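PDB 5MQ6: pyridine nucleotide-disulfide oxidoreductase-like protein from Myceliophthora thermophila, which catalyses Baeyer-Villiger oxidation with FAD and NADPH, inserting one oxygen atom beside the carbonyl of ketones, notably bulky polycyclic ones, to give esters or lactones. Local coordinates for residues V219-G224 with V490-D495; Q283-L288 with L295-R300; M333-S338 with E346-M351. All coordinates share one frame; numbering follows the deposited sequence.

Interaction 1: V219-G224 with V490-D495. With FAD (flavin-adenine dinucleotide), chain B.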
loop_
_atom_site.group_PDB
_atom_site.type_symbol
_atom_site.label_atom_id
_atom_site.label_comp_id
_atom_site.label_asym_id
_atom_site.label_seq_id
_atom_site.Cartn_x
_atom_site.Cartn_y
_atom_site.Cartn_z
ATOM N N VAL A 219 -17.203 11.018 -8.189
ATOM C CA VAL A 219 -16.185 9.982 -8.380
ATOM C C VAL A 219 -15.398 9.841 -7.098
ATOM O O VAL A 219 -14.885 10.765 -6.605
ATOM C CB VAL A 219 -15.240 10.290 -9.547
ATOM C CG1 VAL A 219 -14.034 9.311 -9.622
ATOM C CG2 VAL A 219 -16.004 10.334 -10.859
ATOM N N LEU A 220 -15.330 8.638 -6.574
ATOM C CA LEU A 220 -14.597 8.320 -5.343
ATOM C C LEU A 220 -13.388 7.399 -5.715
ATOM O O LEU A 220 -13.581 6.257 -6.141
ATOM C CB LEU A 220 -15.562 7.566 -4.474
ATOM C CG LEU A 220 -16.683 8.286 -3.754
ATOM C CD1 LEU A 220 -16.933 9.695 -3.995
ATOM C CD2 LEU A 220 -17.790 7.431 -3.271
ATOM N N LEU A 221 -12.173 7.856 -5.520
ATOM C CA LEU A 221 -11.018 7.017 -5.853
ATOM C C LEU A 221 -10.593 6.196 -4.637
ATOM O O LEU A 221 -10.296 6.744 -3.580
ATOM C CB LEU A 221 -9.863 7.850 -6.312
ATOM C CG LEU A 221 -10.127 8.781 -7.463
ATOM C CD1 LEU A 221 -8.832 9.511 -7.701
ATOM C CD2 LEU A 221 -10.663 8.230 -8.766
ATOM N N ALA A 222 -10.573 4.876 -4.786
ATOM C CA ALA A 222 -9.923 3.975 -3.809
ATOM C C ALA A 222 -8.944 3.099 -4.632
ATOM O O ALA A 222 -8.998 1.871 -4.696
ATOM C CB ALA A 222 -10.989 3.148 -3.098
ATOM N N SER A 223 -8.023 3.788 -5.266
ATOM C CA SER A 223 -7.186 3.227 -6.354
ATOM C C SER A 223 -5.974 2.558 -5.779
ATOM O O SER A 223 -5.150 2.009 -6.564
ATOM C CB SER A 223 -6.737 4.351 -7.279
ATOM O OG SER A 223 -5.872 5.268 -6.606
ATOM N N GLY A 224 -5.778 2.685 -4.446
ATOM C CA GLY A 224 -4.680 1.954 -3.764
ATOM C C GLY A 224 -3.309 2.626 -3.896
ATOM O O GLY A 224 -3.176 3.755 -4.394
ATOM N N VAL A 490 -1.442 10.689 -10.785
ATOM C CA VAL A 490 -0.329 9.806 -11.108
ATOM C C VAL A 490 -0.472 8.509 -10.378
ATOM O O VAL A 490 -0.294 7.461 -10.961
ATOM C CB VAL A 490 1.060 10.385 -10.769
ATOM C CG1 VAL A 490 2.182 9.402 -11.123
ATOM C CG2 VAL A 490 1.283 11.670 -11.575
ATOM N N ARG A 491 -0.772 8.560 -9.103
ATOM C CA ARG A 491 -0.873 7.335 -8.388
ATOM C C ARG A 491 -1.954 6.375 -8.896
ATOM O O ARG A 491 -1.831 5.194 -8.787
ATOM C CB ARG A 491 -1.145 7.647 -6.966
ATOM C CG ARG A 491 -1.335 6.380 -6.163
ATOM C CD ARG A 491 -1.410 6.692 -4.679
ATOM N NE ARG A 491 -2.521 7.597 -4.322
ATOM C CZ ARG A 491 -2.427 8.910 -4.114
ATOM N NH1 ARG A 491 -1.244 9.532 -4.261
ATOM N NH2 ARG A 491 -3.538 9.599 -3.738
ATOM N N THR A 492 -3.037 6.899 -9.420
ATOM C CA THR A 492 -4.088 6.032 -9.930
ATOM C C THR A 492 -3.905 5.706 -11.385
ATOM O O THR A 492 -4.594 4.826 -11.889
ATOM C CB THR A 492 -5.576 6.449 -9.517
ATOM O OG1 THR A 492 -6.446 6.737 -10.596
ATOM C CG2 THR A 492 -5.699 7.398 -8.499
ATOM N N GLY A 493 -2.957 6.385 -12.046
ATOM C CA GLY A 493 -2.641 6.089 -13.435
ATOM C C GLY A 493 -3.670 6.690 -14.434
ATOM O O GLY A 493 -3.850 6.167 -15.549
ATOM N N VAL A 494 -4.308 7.800 -14.057
ATOM C CA VAL A 494 -5.359 8.462 -14.885
ATOM C C VAL A 494 -4.978 9.888 -15.103
ATOM O O VAL A 494 -4.288 10.467 -14.319
ATOM C CB VAL A 494 -6.734 8.411 -14.162
ATOM C CG1 VAL A 494 -7.195 6.955 -13.993
ATOM C CG2 VAL A 494 -6.655 9.015 -12.737
ATOM N N ASP A 495 -5.459 10.497 -16.151
ATOM C CA ASP A 495 -5.448 11.941 -16.224
ATOM C C ASP A 495 -6.784 12.415 -15.659
ATOM O O ASP A 495 -7.853 11.889 -16.027
ATOM C CB ASP A 495 -5.326 12.376 -17.657
ATOM C CG ASP A 495 -3.985 11.983 -18.280
ATOM O OD1 ASP A 495 -2.954 11.964 -17.554
ATOM O OD2 ASP A 495 -3.980 11.692 -19.493
HETATM P PA FAD B . -6.121 -2.001 -3.564
HETATM O O1A FAD B . -4.793 -1.780 -4.208
HETATM O O2A FAD B . -6.374 -3.213 -2.685
HETATM O O5B FAD B . -7.233 -2.018 -4.722
HETATM C C5B FAD B . -7.240 -1.026 -5.693
HETATM C C4B FAD B . -7.656 -1.648 -7.009
HETATM O O4B FAD B . -7.866 -0.560 -7.930
HETATM C C3B FAD B . -6.642 -2.585 -7.659
HETATM O O3B FAD B . -7.291 -3.734 -8.139
HETATM C C2B FAD B . -6.093 -1.780 -8.805
HETATM O O2B FAD B . -5.666 -2.584 -9.878
HETATM C C1B FAD B . -7.287 -0.919 -9.157
HETATM N N9A FAD B . -6.931 0.254 -9.917
HETATM C C8A FAD B . -5.989 1.183 -9.589
HETATM N N7A FAD B . -5.938 2.081 -10.568
HETATM C C5A FAD B . -6.806 1.760 -11.542
HETATM C C6A FAD B . -7.212 2.372 -12.820
HETATM N N6A FAD B . -6.698 3.465 -13.345
HETATM N N1A FAD B . -8.185 1.737 -13.421
HETATM C C2A FAD B . -8.741 0.593 -12.956
HETATM N N3A FAD B . -8.452 -0.038 -11.841
HETATM C C4A FAD B . -7.445 0.532 -11.109
HETATM N N1 FAD B . -1.546 -3.347 4.227
HETATM C C2 FAD B . -1.832 -3.522 5.559
HETATM O O2 FAD B . -2.277 -2.598 6.228
HETATM N N3 FAD B . -1.627 -4.707 6.151
HETATM C C4 FAD B . -1.136 -5.736 5.442
HETATM O O4 FAD B . -0.979 -6.795 6.036
HETATM C C4X FAD B . -0.796 -5.655 4.011
HETATM N N5 FAD B . -0.269 -6.678 3.258
HETATM C C5X FAD B . -0.007 -6.445 1.948
HETATM C C6 FAD B . 0.572 -7.515 1.108
HETATM C C7 FAD B . 0.825 -7.161 -0.302
HETATM C C7M FAD B . 1.408 -8.180 -1.255
HETATM C C8 FAD B . 0.546 -5.806 -0.860
HETATM C C8M FAD B . 0.797 -5.429 -2.319
HETATM C C9 FAD B . 0.016 -4.828 -0.041
HETATM C C9A FAD B . -0.266 -5.097 1.328
HETATM N N10 FAD B . -0.781 -4.054 2.116
HETATM C C10 FAD B . -1.075 -4.329 3.455
HETATM C "C1'" FAD B . -1.129 -2.727 1.560
HETATM C "C2'" FAD B . -2.528 -2.917 0.838
HETATM O "O2'" FAD B . -2.432 -2.412 -0.501
HETATM C "C3'" FAD B . -3.746 -2.283 1.593
HETATM O "O3'" FAD B . -3.849 -2.871 2.893
HETATM C "C4'" FAD B . -5.154 -2.514 0.994
HETATM O "O4'" FAD B . -5.406 -3.892 0.470
HETATM C "C5'" FAD B . -5.442 -1.455 -0.090
HETATM O "O5'" FAD B . -6.885 -1.457 -0.317
HETATM P P FAD B . -7.334 -0.441 -1.497
HETATM O O1P FAD B . -8.766 -0.940 -1.916
HETATM O O2P FAD B . -7.047 0.974 -0.975
HETATM O O3P FAD B . -6.235 -0.648 -2.705
HETATM O O HOH W 1 -3.076 2.488 -8.234
HETATM O O HOH W 2 -4.831 5.841 -4.301
#
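Ser-223 and Thr-492 bring the two backbones closest, CA to CA 5.5 Å, where the turn that follows strand 218-221 meets the end of helix 488-492. Leu-221, the last strand residue, reaches the helix end with its side chain at about a right angle to that of Thr-492, its CD1 lying 3.9 Å from Thr-492 CG2. The methyl of Thr-492 also faces the side chain of Ser-223, but that serine has two conformers, so the very short approach in the deposited one is doubtful. Polar contact across the gap runs through water. One water donates to Gly-224 O at 2.7 Å and accepts from Arg-491 NE at 2.9 Å. It lies in the guanidinium plane, at the edge, as does Gly-224 O itself. The bend in the arginine chain at chi3 (60°) brings this edge to Gly-224 O, and NH1 goes on to Gly-486 O. At the helix terminus Gly-493 has positive phi (78°) and forms a Schellman motif, with its N bonded to Val-490 O at 3.1 Å. The carbonyl of Thr-492, just before it, takes the adenine amino group of FAD: N6A to O is 2.9 Å and the bond is almost straight, 177°. From the other segment, Gly-224 CA comes to 3.2 Å from the pyrophosphate atom O3P. Strand 218-221 pairs with strands 78-84 and 527-529. Through Thr-492 O and Gly-224 CA the contact lines the FAD pocket of the Rossmann-type FAD-binding domain, from adenine to pyrophosphate.

Interaction 2: Q283-L288 with L295-R300. With NDP (NADPH dihydro-nicotinamide-adenine-dinucleotide phosphate), chain C.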
loop_
_atom_site.group_PDB
_atom_site.type_symbol
_atom_site.label_atom_id
_atom_site.label_comp_id
_atom_site.label_asym_id
_atom_site.label_seq_id
_atom_site.Cartn_x
_atom_site.Cartn_y
_atom_site.Cartn_z
ATOM N N GLN A 283 7.870 -14.087 2.743
ATOM C CA GLN A 283 6.773 -15.053 2.824
ATOM C C GLN A 283 7.003 -16.176 1.801
ATOM O O GLN A 283 6.675 -17.314 2.110
ATOM C CB GLN A 283 5.398 -14.373 2.641
ATOM C CG GLN A 283 5.002 -13.555 3.821
ATOM C CD GLN A 283 3.652 -12.812 3.669
ATOM O OE1 GLN A 283 3.033 -12.802 2.597
ATOM N NE2 GLN A 283 3.185 -12.182 4.780
ATOM N N VAL A 284 7.551 -15.866 0.617
ATOM C CA VAL A 284 7.623 -16.835 -0.486
ATOM C C VAL A 284 8.840 -17.756 -0.332
ATOM O O VAL A 284 8.755 -18.929 -0.666
ATOM C CB VAL A 284 7.779 -16.187 -1.875
ATOM C CG1 VAL A 284 7.475 -17.212 -2.914
ATOM C CG2 VAL A 284 6.714 -15.167 -2.108
ATOM N N VAL A 285 9.953 -17.188 0.106
ATOM C CA VAL A 285 11.236 -17.919 0.129
ATOM C C VAL A 285 11.149 -19.285 0.816
ATOM O O VAL A 285 11.612 -20.237 0.291
ATOM C CB VAL A 285 12.339 -17.079 0.691
ATOM C CG1 VAL A 285 13.504 -17.943 1.196
ATOM C CG2 VAL A 285 12.881 -16.167 -0.369
ATOM N N PRO A 286 10.490 -19.389 1.961
ATOM C CA PRO A 286 10.381 -20.707 2.536
ATOM C C PRO A 286 9.610 -21.773 1.717
ATOM O O PRO A 286 9.860 -23.018 1.845
ATOM C CB PRO A 286 9.655 -20.441 3.854
ATOM C CG PRO A 286 10.104 -19.034 4.236
ATOM C CD PRO A 286 10.172 -18.316 2.931
ATOM N N LYS A 287 8.651 -21.283 0.928
ATOM C CA LYS A 287 7.742 -22.119 0.217
ATOM C C LYS A 287 8.490 -22.578 -0.979
ATOM O O LYS A 287 8.294 -23.684 -1.366
ATOM C CB LYS A 287 6.500 -21.357 -0.260
ATOM C CG LYS A 287 5.730 -20.766 0.857
ATOM C CD LYS A 287 5.175 -21.781 1.819
ATOM C CE LYS A 287 4.484 -21.031 2.916
ATOM N NZ LYS A 287 4.018 -21.942 3.966
ATOM N N LEU A 288 9.316 -21.709 -1.556
ATOM C CA LEU A 288 10.180 -22.083 -2.659
ATOM C C LEU A 288 11.241 -23.104 -2.257
ATOM O O LEU A 288 11.488 -24.040 -3.045
ATOM C CB LEU A 288 10.820 -20.902 -3.311
ATOM C CG LEU A 288 9.860 -19.926 -4.072
ATOM C CD1 LEU A 288 10.627 -18.756 -4.586
ATOM C CD2 LEU A 288 9.118 -20.573 -5.258
ATOM N N LEU A 295 17.617 -22.976 -4.544
ATOM C CA LEU A 295 17.002 -21.622 -4.516
ATOM C C LEU A 295 18.089 -20.598 -4.322
ATOM O O LEU A 295 18.782 -20.641 -3.318
ATOM C CB LEU A 295 15.949 -21.509 -3.395
ATOM C CG LEU A 295 15.268 -20.134 -3.099
ATOM C CD1 LEU A 295 14.576 -19.634 -4.353
ATOM C CD2 LEU A 295 14.246 -20.264 -1.961
ATOM N N TYR A 296 18.225 -19.685 -5.278
ATOM C CA TYR A 296 19.103 -18.586 -5.164
ATOM C C TYR A 296 18.282 -17.329 -4.848
ATOM O O TYR A 296 17.349 -17.010 -5.584
ATOM C CB TYR A 296 19.860 -18.374 -6.467
ATOM C CG TYR A 296 20.788 -19.548 -6.723
ATOM C CD1 TYR A 296 20.265 -20.789 -7.121
ATOM C CD2 TYR A 296 22.160 -19.445 -6.499
ATOM C CE1 TYR A 296 21.083 -21.873 -7.322
ATOM C CE2 TYR A 296 22.996 -20.532 -6.710
ATOM C CZ TYR A 296 22.439 -21.731 -7.124
ATOM O OH TYR A 296 23.181 -22.845 -7.342
ATOM N N VAL A 297 18.654 -16.617 -3.779
ATOM C CA VAL A 297 17.982 -15.423 -3.386
ATOM C C VAL A 297 18.866 -14.228 -3.656
ATOM O O VAL A 297 19.937 -14.097 -3.083
ATOM C CB VAL A 297 17.645 -15.454 -1.910
ATOM C CG1 VAL A 297 17.101 -14.095 -1.520
ATOM C CG2 VAL A 297 16.669 -16.593 -1.572
ATOM N N PHE A 298 18.401 -13.337 -4.531
ATOM C CA PHE A 298 19.202 -12.179 -4.950
ATOM C C PHE A 298 18.818 -10.910 -4.205
ATOM O O PHE A 298 17.740 -10.363 -4.380
ATOM C CB PHE A 298 19.182 -12.003 -6.476
ATOM C CG PHE A 298 19.657 -13.245 -7.247
ATOM C CD1 PHE A 298 18.819 -14.340 -7.432
ATOM C CD2 PHE A 298 20.945 -13.313 -7.765
ATOM C CE1 PHE A 298 19.221 -15.481 -8.143
ATOM C CE2 PHE A 298 21.374 -14.467 -8.453
ATOM C CZ PHE A 298 20.516 -15.554 -8.623
ATOM N N GLN A 299 19.762 -10.427 -3.406
ATOM C CA GLN A 299 19.544 -9.389 -2.424
ATOM C C GLN A 299 20.364 -8.104 -2.694
ATOM O O GLN A 299 21.596 -8.091 -2.911
ATOM C CB GLN A 299 19.948 -9.910 -1.051
ATOM C CG GLN A 299 19.682 -8.880 0.079
ATOM C CD GLN A 299 20.100 -9.422 1.437
ATOM O OE1 GLN A 299 19.339 -10.133 2.120
ATOM N NE2 GLN A 299 21.347 -9.151 1.804
ATOM N N ARG A 300 19.664 -7.004 -2.639
ATOM C CA ARG A 300 20.333 -5.705 -2.628
ATOM C C ARG A 300 20.263 -5.052 -1.287
ATOM O O ARG A 300 21.227 -4.418 -0.888
ATOM C CB ARG A 300 19.697 -4.856 -3.680
ATOM C CG ARG A 300 20.234 -3.493 -3.927
ATOM C CD ARG A 300 18.993 -2.656 -4.175
ATOM N NE ARG A 300 19.309 -1.510 -4.926
ATOM C CZ ARG A 300 18.881 -1.262 -6.145
ATOM N NH1 ARG A 300 18.044 -2.064 -6.803
ATOM N NH2 ARG A 300 19.294 -0.153 -6.698
HETATM P PA NDP C . 9.451 -4.322 -2.058
HETATM O O1A NDP C . 9.488 -3.075 -3.008
HETATM O O2A NDP C . 9.247 -4.212 -0.568
HETATM O O5B NDP C . 10.753 -5.197 -2.405
HETATM C C5B NDP C . 11.327 -5.255 -3.695
HETATM C C4B NDP C . 12.658 -5.941 -3.459
HETATM O O4B NDP C . 13.386 -6.047 -4.711
HETATM C C3B NDP C . 13.522 -5.160 -2.464
HETATM O O3B NDP C . 14.040 -6.071 -1.477
HETATM C C2B NDP C . 14.550 -4.559 -3.398
HETATM O O2B NDP C . 15.811 -4.207 -2.756
HETATM C C1B NDP C . 14.692 -5.626 -4.460
HETATM N N9A NDP C . 15.327 -5.082 -5.662
HETATM C C8A NDP C . 14.968 -3.976 -6.391
HETATM N N7A NDP C . 15.823 -3.773 -7.413
HETATM C C5A NDP C . 16.727 -4.778 -7.295
HETATM C C6A NDP C . 17.928 -5.149 -8.031
HETATM N N6A NDP C . 18.276 -4.397 -9.068
HETATM N N1A NDP C . 18.608 -6.239 -7.618
HETATM C C2A NDP C . 18.246 -7.004 -6.539
HETATM N N3A NDP C . 17.167 -6.733 -5.786
HETATM C C4A NDP C . 16.410 -5.638 -6.144
HETATM O O3 NDP C . 8.298 -5.320 -2.526
HETATM P PN NDP C . 7.488 -6.505 -1.723
HETATM O O1N NDP C . 6.536 -7.120 -2.798
HETATM O O2N NDP C . 8.435 -7.459 -1.031
HETATM O O5D NDP C . 6.629 -5.734 -0.588
HETATM C C5D NDP C . 5.791 -4.604 -1.010
HETATM C C4D NDP C . 4.799 -4.218 0.072
HETATM O O4D NDP C . 3.782 -5.233 0.219
HETATM C C3D NDP C . 5.476 -4.267 1.444
HETATM O O3D NDP C . 6.512 -3.247 1.710
HETATM C C2D NDP C . 4.266 -4.421 2.389
HETATM O O2D NDP C . 3.563 -3.148 2.564
HETATM C C1D NDP C . 3.477 -5.498 1.645
HETATM P P2B NDP C . 15.996 -2.714 -2.149
HETATM O O1X NDP C . 15.466 -1.782 -3.247
HETATM O O2X NDP C . 17.478 -2.456 -1.979
HETATM O O3X NDP C . 15.308 -2.703 -0.777
#
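The carbonyl oxygen of Val-284 receives two backbone N-H groups, Lys-287 N at 2.8 Å and Leu-288 N at 3.0 Å, and this turn holds Leu-288 where it packs on Leu-295 of the strand. The helix is kinked here: the ring nitrogen of Pro-286 has no hydrogen to give, and Lys-287 N bonds three residues back, so the regular four-residue pattern is interrupted. Segments 283-288 and 295-299 run nearly antiparallel, their axes 162° apart, and the side chains that meet between them are all aliphatic. Leu-295 contributes the largest share. With CG anti to the backbone N (chi1 174°), it projects its forked end at the helix, and CD2 settles in the angle between two helix residues. There CD2 lies 3.7 Å from Leu-288 CB and 3.5 Å from Val-285 O, and Val-285 CG1 touches Leu-295 CD2 at 4.0 Å. The other branch of Leu-295, CD1, stands against CD1 of Leu-288, the two leucine side chains crossing at about a right angle. Two residues along the strand, Val-297 meets Val-285 tip to tip, CG2 to CG2 at 4.0 Å. Beyond the strand, Arg-300 reaches the adenosine part of NADPH, its guanidinium edge turned in plane to N7A, although a clash with the phosphate oxygen O2X makes its exact placement doubtful. Val-285, Leu-295 and Val-297 all also touch Ile-274, so the layer is the inside of the beta-alpha-beta unit formed by strand 271-275, helix 279-289 and strand 294-299. Helix 433-436 closes over Val-285 through Tyr-433 and Thr-436, and strand 442-446 pairs with strand 294-299 on the side away from strand 271-275.

Interaction 3: M333-S338 with E346-M351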
loop_
_atom_site.group_PDB
_atom_site.type_symbol
_atom_site.label_atom_id
_atom_site.label_comp_id
_atom_site.label_asym_id
_atom_site.label_seq_id
_atom_site.Cartn_x
_atom_site.Cartn_y
_atom_site.Cartn_z
ATOM N N MET A 333 -7.936 -1.185 16.711
ATOM C CA MET A 333 -7.079 -0.604 15.733
ATOM C C MET A 333 -6.352 0.574 16.358
ATOM O O MET A 333 -5.166 0.812 16.130
ATOM C CB MET A 333 -7.904 -0.120 14.519
ATOM C CG MET A 333 -8.341 -1.210 13.579
ATOM S SD MET A 333 -9.239 -0.716 12.055
ATOM C CE MET A 333 -10.369 0.407 12.662
ATOM N N LEU A 334 -7.089 1.308 17.183
ATOM C CA LEU A 334 -6.502 2.437 17.938
ATOM C C LEU A 334 -5.436 1.966 18.946
ATOM O O LEU A 334 -4.359 2.493 19.017
ATOM C CB LEU A 334 -7.640 3.193 18.619
ATOM C CG LEU A 334 -8.444 4.125 17.702
ATOM C CD1 LEU A 334 -9.781 4.439 18.374
ATOM C CD2 LEU A 334 -7.680 5.422 17.545
ATOM N N ASN A 335 -5.759 0.914 19.654
ATOM C CA ASN A 335 -4.825 0.298 20.583
ATOM C C ASN A 335 -3.510 -0.128 19.910
ATOM O O ASN A 335 -2.457 0.263 20.340
ATOM C CB ASN A 335 -5.541 -0.861 21.256
ATOM C CG ASN A 335 -4.715 -1.493 22.326
ATOM O OD1 ASN A 335 -3.945 -2.444 22.104
ATOM N ND2 ASN A 335 -4.828 -0.930 23.497
ATOM N N LEU A 336 -3.596 -0.853 18.792
ATOM C CA LEU A 336 -2.440 -1.227 18.026
ATOM C C LEU A 336 -1.638 0.025 17.577
ATOM O O LEU A 336 -0.433 0.107 17.740
ATOM C CB LEU A 336 -2.849 -2.047 16.790
ATOM C CG LEU A 336 -1.734 -2.384 15.834
ATOM C CD1 LEU A 336 -0.647 -3.238 16.536
ATOM C CD2 LEU A 336 -2.355 -3.202 14.723
ATOM N N ASP A 337 -2.321 0.971 16.968
ATOM C CA ASP A 337 -1.612 2.083 16.433
ATOM C C ASP A 337 -0.977 2.955 17.532
ATOM O O ASP A 337 -0.057 3.722 17.205
ATOM C CB ASP A 337 -2.563 2.969 15.618
ATOM C CG ASP A 337 -1.836 3.760 14.546
ATOM O OD1 ASP A 337 -1.073 3.106 13.728
ATOM O OD2 ASP A 337 -2.060 5.026 14.505
ATOM N N SER A 338 -1.473 2.904 18.789
ATOM C CA SER A 338 -0.873 3.684 19.864
ATOM C C SER A 338 0.547 3.285 20.111
ATOM O O SER A 338 1.322 4.135 20.543
ATOM C CB SER A 338 -1.671 3.601 21.156
ATOM O OG SER A 338 -1.621 2.244 21.785
ATOM N N GLU A 346 0.381 4.319 30.185
ATOM C CA GLU A 346 1.322 3.599 31.090
ATOM C C GLU A 346 1.060 2.128 31.390
ATOM O O GLU A 346 1.971 1.239 31.269
ATOM C CB GLU A 346 1.512 4.337 32.452
ATOM C CG GLU A 346 2.963 4.237 32.964
ATOM C CD GLU A 346 3.613 2.825 32.816
ATOM O OE1 GLU A 346 3.237 1.920 33.602
ATOM O OE2 GLU A 346 4.479 2.588 31.906
ATOM N N GLY A 347 -0.150 1.868 31.847
ATOM C CA GLY A 347 -0.549 0.476 32.111
ATOM C C GLY A 347 -1.704 0.149 31.199
ATOM O O GLY A 347 -2.635 -0.485 31.640
ATOM N N GLN A 348 -1.701 0.622 29.946
ATOM C CA GLN A 348 -2.764 0.168 29.023
ATOM C C GLN A 348 -2.554 -1.285 28.642
ATOM O O GLN A 348 -1.420 -1.790 28.601
ATOM C CB GLN A 348 -2.867 1.003 27.755
ATOM C CG GLN A 348 -1.775 0.838 26.716
ATOM C CD GLN A 348 -2.107 1.623 25.435
ATOM O OE1 GLN A 348 -2.534 2.786 25.475
ATOM N NE2 GLN A 348 -1.917 0.994 24.315
ATOM N N GLU A 349 -3.659 -1.957 28.373
ATOM C CA GLU A 349 -3.628 -3.312 27.784
ATOM C C GLU A 349 -2.996 -3.207 26.391
ATOM O O GLU A 349 -3.306 -2.275 25.641
ATOM C CB GLU A 349 -5.051 -3.855 27.670
ATOM C CG GLU A 349 -5.087 -5.246 27.120
ATOM C CD GLU A 349 -6.456 -5.778 26.887
ATOM O OE1 GLU A 349 -7.405 -5.072 27.226
ATOM O OE2 GLU A 349 -6.583 -6.897 26.309
ATOM N N ASN A 350 -2.057 -4.088 26.096
ATOM C CA ASN A 350 -1.551 -4.265 24.764
ATOM C C ASN A 350 -2.413 -5.341 24.157
ATOM O O ASN A 350 -2.182 -6.524 24.308
ATOM C CB ASN A 350 -0.093 -4.676 24.807
ATOM C CG ASN A 350 0.483 -4.796 23.465
ATOM O OD1 ASN A 350 -0.242 -4.878 22.449
ATOM N ND2 ASN A 350 1.777 -4.890 23.424
ATOM N N MET A 351 -3.445 -4.928 23.448
ATOM C CA MET A 351 -4.424 -5.902 22.984
ATOM C C MET A 351 -3.836 -6.859 21.950
ATOM O O MET A 351 -4.092 -8.097 21.971
ATOM C CB MET A 351 -5.579 -5.170 22.341
ATOM C CG MET A 351 -6.326 -4.279 23.274
ATOM S SD MET A 351 -7.794 -3.473 22.534
ATOM C CE MET A 351 -8.360 -2.614 23.975
HETATM O O HOH W 3 -2.027 -3.620 20.577
#
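The side-chain amide of Asn-335 grips the backbone of segment 346-351 at two points, using both of its ends. ND2 donates to Glu-349 O at 3.0 Å, with that oxygen practically in the plane of the amide and the bond close to straight (168°). OD1 accepts from Met-351 N at 2.9 Å, this donor being tilted 31° out of the carbonyl plane. Because one end gives and the other takes, the amide's rotation is fixed; a water donating to OD1 at 2.7 Å and also to Asn-350 OD1 adds to the hold. The extended Met-351 side chain crosses obliquely beside the asparagine, SD lying 3.7 Å from Asn-335 CG. Gln-348 comes in from nearer the start of the segment. Its side chain and that of Asn-335 run alongside each other in opposing senses, their amide planes 23° apart, and NE2 passes on to Ser-338 OG at 2.8 Å. That hydroxyl in turn donates to Asn-335 O at 2.6 Å, meeting a lone pair in the carbonyl plane. A short relay thus runs from glutamine through serine to the helix backbone. Gln-348 is steadied further by Tyr-339 OH at NE2 and Glu-345 N at OE1. The arrangement pins the loop that follows helix 328-340 back along that helix at the protein surface, with Glu-349 salt-bridged to Arg-324. On other faces of the helix, Met-333, Leu-334 and Asp-337 all pack on helix 541-562, and Leu-334 and Asp-337 also on helix 630-641.

The three contacts are spread widely through the chain, their centres 32 to 34 Å apart, and none touches another. Interaction 1 spans the longest stretch of sequence: its first segment precedes, and its second follows, both interaction 2 and interaction 3, which come in that order. The first two belong to different dinucleotide-binding units. Interaction 1 lies at the FAD pocket beside the mixed sheet containing strand 218-221; interaction 2 packs a helix on the five-stranded parallel sheet of the NADPH-binding unit; their nearest atoms are about 18 Å apart. Interaction 3, away from the annotated sites, joins helix 328-340 to the loop that follows it, at the surface. The chain thus leaves the FAD-binding part, builds the NADPH-binding unit, and returns.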